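Local structure of ancylostoma secreted protein 1 (Necator americanus, 3NT8) at residues A[327-332]-A[360-365]. The protein is a secreted two-CAP-domain protein of hookworm, probably associated with the transition of infective larvae to parasitism. Residues are numbered along the deposited sequence; the frame is centred on the assembly and turned at random.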
ATOM      1  N   GLN A 327      -1.876  -1.381  -7.106  1.00 15.05           N
ATOM      2  CA  GLN A 327      -0.676  -2.206  -7.258  1.00 16.33           C
ATOM      3  C   GLN A 327      -1.052  -3.679  -7.195  1.00 17.34           C
ATOM      4  O   GLN A 327      -0.464  -4.474  -7.906  1.00 17.81           O
ATOM      5  CB  GLN A 327       0.382  -1.869  -6.172  1.00 16.08           C
ATOM      6  CG  GLN A 327       1.065  -0.453  -6.401  1.00 14.22           C
ATOM      7  CD  GLN A 327       1.847   0.008  -5.142  1.00 22.64           C
ATOM      8  OE1 GLN A 327       1.488  -0.342  -4.010  1.00 21.20           O
ATOM      9  NE2 GLN A 327       2.913   0.750  -5.342  1.00 23.08           N
ATOM     10  N   LEU A 328      -1.984  -4.033  -6.300  1.00 17.35           N
ATOM     11  CA  LEU A 328      -2.455  -5.436  -6.171  1.00 18.27           C
ATOM     12  C   LEU A 328      -3.130  -5.865  -7.474  1.00 17.13           C
ATOM     13  O   LEU A 328      -2.919  -7.005  -7.935  1.00 19.10           O
ATOM     14  CB  LEU A 328      -3.409  -5.630  -4.979  1.00 17.03           C
ATOM     15  CG  LEU A 328      -2.704  -5.710  -3.606  1.00 22.19           C
ATOM     16  CD1 LEU A 328      -3.651  -5.578  -2.322  1.00 22.14           C
ATOM     17  CD2 LEU A 328      -1.746  -6.951  -3.478  1.00 25.18           C
ATOM     18  N   TRP A 329      -3.916  -4.988  -8.062  1.00 15.38           N
ATOM     19  CA  TRP A 329      -4.483  -5.296  -9.397  1.00 14.55           C
ATOM     20  C   TRP A 329      -3.392  -5.494 -10.458  1.00 14.71           C
ATOM     21  O   TRP A 329      -3.459  -6.496 -11.213  1.00 13.81           O
ATOM     22  CB  TRP A 329      -5.403  -4.226  -9.864  1.00 14.45           C
ATOM     23  CG  TRP A 329      -6.586  -4.006  -8.993  1.00 14.90           C
ATOM     24  CD1 TRP A 329      -7.200  -4.916  -8.215  1.00  7.81           C
ATOM     25  CD2 TRP A 329      -7.333  -2.770  -8.856  1.00 10.75           C
ATOM     26  NE1 TRP A 329      -8.271  -4.315  -7.565  1.00  9.79           N
ATOM     27  CE2 TRP A 329      -8.356  -3.006  -7.934  1.00  8.27           C
ATOM     28  CE3 TRP A 329      -7.211  -1.491  -9.405  1.00  8.21           C
ATOM     29  CZ2 TRP A 329      -9.263  -2.008  -7.548  1.00 11.04           C
ATOM     30  CZ3 TRP A 329      -8.100  -0.484  -8.959  1.00  6.63           C
ATOM     31  CH2 TRP A 329      -9.089  -0.755  -8.062  1.00  7.33           C
ATOM     32  N   TRP A 330      -2.411  -4.559 -10.506  1.00 13.56           N
ATOM     33  CA  TRP A 330      -1.324  -4.581 -11.474  1.00 15.15           C
ATOM     34  C   TRP A 330      -0.391  -5.785 -11.344  1.00 15.06           C
ATOM     35  O   TRP A 330       0.060  -6.330 -12.376  1.00 14.84           O
ATOM     36  CB  TRP A 330      -0.513  -3.266 -11.444  1.00 14.26           C
ATOM     37  CG  TRP A 330       0.405  -3.124 -12.633  1.00 15.09           C
ATOM     38  CD1 TRP A 330       1.744  -3.435 -12.687  1.00 17.88           C
ATOM     39  CD2 TRP A 330       0.055  -2.683 -13.975  1.00 17.40           C
ATOM     40  NE1 TRP A 330       2.244  -3.196 -13.964  1.00 15.25           N
ATOM     41  CE2 TRP A 330       1.231  -2.717 -14.754  1.00 16.37           C
ATOM     42  CE3 TRP A 330      -1.133  -2.237 -14.576  1.00 17.80           C
ATOM     43  CZ2 TRP A 330       1.240  -2.348 -16.101  1.00 15.19           C
ATOM     44  CZ3 TRP A 330      -1.111  -1.871 -15.902  1.00 12.20           C
ATOM     45  CH2 TRP A 330       0.057  -1.923 -16.646  1.00 14.57           C
ATOM     46  N   ASN A 331      -0.130  -6.196 -10.084  1.00 14.49           N
ATOM     47  CA  ASN A 331       0.782  -7.288  -9.783  1.00 15.35           C
ATOM     48  C   ASN A 331       0.470  -8.601 -10.441  1.00 13.56           C
ATOM     49  O   ASN A 331       1.323  -9.451 -10.532  1.00 14.76           O
ATOM     50  CB  ASN A 331       1.076  -7.424  -8.256  1.00 15.84           C
ATOM     51  CG  ASN A 331       1.975  -6.299  -7.752  1.00 22.27           C
ATOM     52  OD1 ASN A 331       2.669  -5.641  -8.562  1.00 23.29           O
ATOM     53  ND2 ASN A 331       1.934  -6.023  -6.412  1.00 19.54           N
ATOM     54  N   GLU A 332      -0.764  -8.766 -10.908  1.00 13.09           N
ATOM     55  CA  GLU A 332      -1.156  -9.976 -11.615  1.00 12.36           C
ATOM     56  C   GLU A 332      -0.219 -10.390 -12.752  1.00 11.92           C
ATOM     57  O   GLU A 332       0.021 -11.574 -13.015  1.00 10.82           O
ATOM     58  CB  GLU A 332      -2.608  -9.862 -12.045  1.00 12.03           C
ATOM     59  CG  GLU A 332      -3.556  -9.683 -10.814  1.00 14.39           C
ATOM     60  CD  GLU A 332      -5.027  -9.564 -11.167  1.00 19.94           C
ATOM     61  OE1 GLU A 332      -5.420  -9.063 -12.269  1.00 21.93           O
ATOM     62  OE2 GLU A 332      -5.838  -9.947 -10.301  1.00 20.32           O
ATOM     63  N   THR A 360      -5.445  -6.624 -16.712  1.00 12.38           N
ATOM     64  CA  THR A 360      -5.786  -6.463 -18.123  1.00 12.28           C
ATOM     65  C   THR A 360      -6.580  -5.189 -18.336  1.00 12.84           C
ATOM     66  O   THR A 360      -6.274  -4.396 -19.219  1.00 11.94           O
ATOM     67  CB  THR A 360      -6.440  -7.713 -18.718  1.00 13.63           C
ATOM     68  OG1 THR A 360      -7.530  -8.177 -17.896  1.00 13.72           O
ATOM     69  CG2 THR A 360      -5.414  -8.841 -18.827  1.00 13.75           C
ATOM     70  N   GLN A 361      -7.548  -4.941 -17.465  1.00 11.74           N
ATOM     71  CA  GLN A 361      -8.304  -3.726 -17.565  1.00 10.22           C
ATOM     72  C   GLN A 361      -7.459  -2.492 -17.305  1.00  9.50           C
ATOM     73  O   GLN A 361      -7.717  -1.412 -17.857  1.00  8.30           O
ATOM     74  CB  GLN A 361      -9.490  -3.784 -16.583  1.00 10.63           C
ATOM     75  CG  GLN A 361     -10.445  -2.598 -16.591  1.00  9.80           C
ATOM     76  CD  GLN A 361     -11.104  -2.423 -17.940  1.00 16.05           C
ATOM     77  OE1 GLN A 361     -12.176  -2.998 -18.237  1.00 17.07           O
ATOM     78  NE2 GLN A 361     -10.475  -1.601 -18.764  1.00 14.87           N
ATOM     79  N   MET A 362      -6.473  -2.608 -16.440  1.00  9.39           N
ATOM     80  CA  MET A 362      -5.581  -1.449 -16.216  1.00 10.63           C
ATOM     81  C   MET A 362      -4.691  -1.159 -17.459  1.00 11.56           C
ATOM     82  O   MET A 362      -4.403   0.014 -17.781  1.00 11.52           O
ATOM     83  CB  MET A 362      -4.715  -1.652 -14.974  1.00 11.48           C
ATOM     84  CG  MET A 362      -5.475  -1.554 -13.663  1.00 10.88           C
ATOM     85  SD  MET A 362      -4.374  -1.736 -12.210  1.00 16.78           S
ATOM     86  CE  MET A 362      -3.334  -0.254 -12.286  1.00  2.51           C
ATOM     87  N   ALA A 363      -4.257  -2.216 -18.146  1.00 10.96           N
ATOM     88  CA  ALA A 363      -3.362  -2.104 -19.279  1.00 10.90           C
ATOM     89  C   ALA A 363      -4.104  -2.011 -20.610  1.00 12.49           C
ATOM     90  O   ALA A 363      -3.455  -1.905 -21.646  1.00 13.32           O
ATOM     91  CB  ALA A 363      -2.430  -3.305 -19.334  1.00  9.60           C
ATOM     92  N   TRP A 364      -5.439  -2.048 -20.582  1.00 13.04           N
ATOM     93  CA  TRP A 364      -6.253  -2.059 -21.829  1.00 15.73           C
ATOM     94  C   TRP A 364      -6.134  -0.772 -22.653  1.00 17.36           C
ATOM     95  O   TRP A 364      -6.487   0.335 -22.173  1.00 17.71           O
ATOM     96  CB  TRP A 364      -7.721  -2.349 -21.503  1.00 14.78           C
ATOM     97  CG  TRP A 364      -8.415  -3.149 -22.577  1.00 14.85           C
ATOM     98  CD1 TRP A 364      -9.104  -2.655 -23.673  1.00 10.33           C
ATOM     99  CD2 TRP A 364      -8.456  -4.574 -22.690  1.00 14.40           C
ATOM    100  NE1 TRP A 364      -9.580  -3.690 -24.444  1.00 11.24           N
ATOM    101  CE2 TRP A 364      -9.205  -4.881 -23.864  1.00 14.66           C
ATOM    102  CE3 TRP A 364      -7.908  -5.627 -21.942  1.00 13.79           C
ATOM    103  CZ2 TRP A 364      -9.435  -6.214 -24.292  1.00 14.42           C
ATOM    104  CZ3 TRP A 364      -8.166  -6.950 -22.358  1.00 13.99           C
ATOM    105  CH2 TRP A 364      -8.916  -7.221 -23.517  1.00 14.67           C
ATOM    106  N   ASP A 365      -5.615  -0.902 -23.880  1.00 18.81           N
ATOM    107  CA  ASP A 365      -5.202   0.294 -24.599  1.00 19.83           C
ATOM    108  C   ASP A 365      -6.339   1.210 -24.981  1.00 20.08           C
ATOM    109  O   ASP A 365      -6.137   2.411 -25.027  1.00 20.98           O
ATOM    110  CB  ASP A 365      -4.263   0.011 -25.801  1.00 20.47           C
ATOM    111  CG  ASP A 365      -4.890  -0.814 -26.879  1.00 20.40           C
ATOM    112  OD1 ASP A 365      -5.852  -1.493 -26.627  1.00 24.14           O
ATOM    113  OD2 ASP A 365      -4.371  -0.873 -27.996  1.00 25.91           O
TER
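Met362 reaches across from the helix 357-363 and puts its sulfur between two consecutive tryptophans of the helix 318-330. On one flank Met362 SD touches Trp329 CB at 3.6 Å, and Trp329 CE3 follows at 4.0 Å, with the sulfur lying in the plane of that indole, at its edge; the two side chains cross at about a right angle. On the other, the six-membered ring of Trp330 also presents its edge, its centroid 5.5 Å from Met362 SD. Both are Met-aromatic contacts of the edge type, and neither ring lays a face on the sulfur. Met362 also packs on Trp330 through carbon: Met362 CB and Met362 CE each lie 3.7 Å from Trp330 CE3. The bend at the last torsion (chi3 67°) turns the methyl back to that carbon after an extended run from CB to SD. Farther along the same indole, Trp330 CH2 meets the methyl CB of Ala363 at 3.9 Å. Trp330 has CG anti to the backbone N (chi1 -167°), which swings its six-membered ring toward the helix 357-363, where it passes the methionine at a slant.

No hydrogen bond crosses this buried, apolar interface. The indole N-H groups are satisfied outside it, Trp329 NE1 by Ile308 O and Trp330 NE1 by Glu257 OE1, which probably helps to fix how each ring is turned. Tyr387 of strand 381-388 packs on Trp329 and Met362, while His245 and Phe248 of helix 235-253 also touch the methionine. Next to the contact, Glu332, at the start of the short helix 332-335, accepts hydrogen bonds from His358 ND1 and Tyr359 N at the start of the helix 357-363. The Trp-Met-Trp packing thus joins two helices beside the four-stranded mixed sheet in the core of the second CAP domain, an alpha-beta-alpha sandwich of the CRISP family.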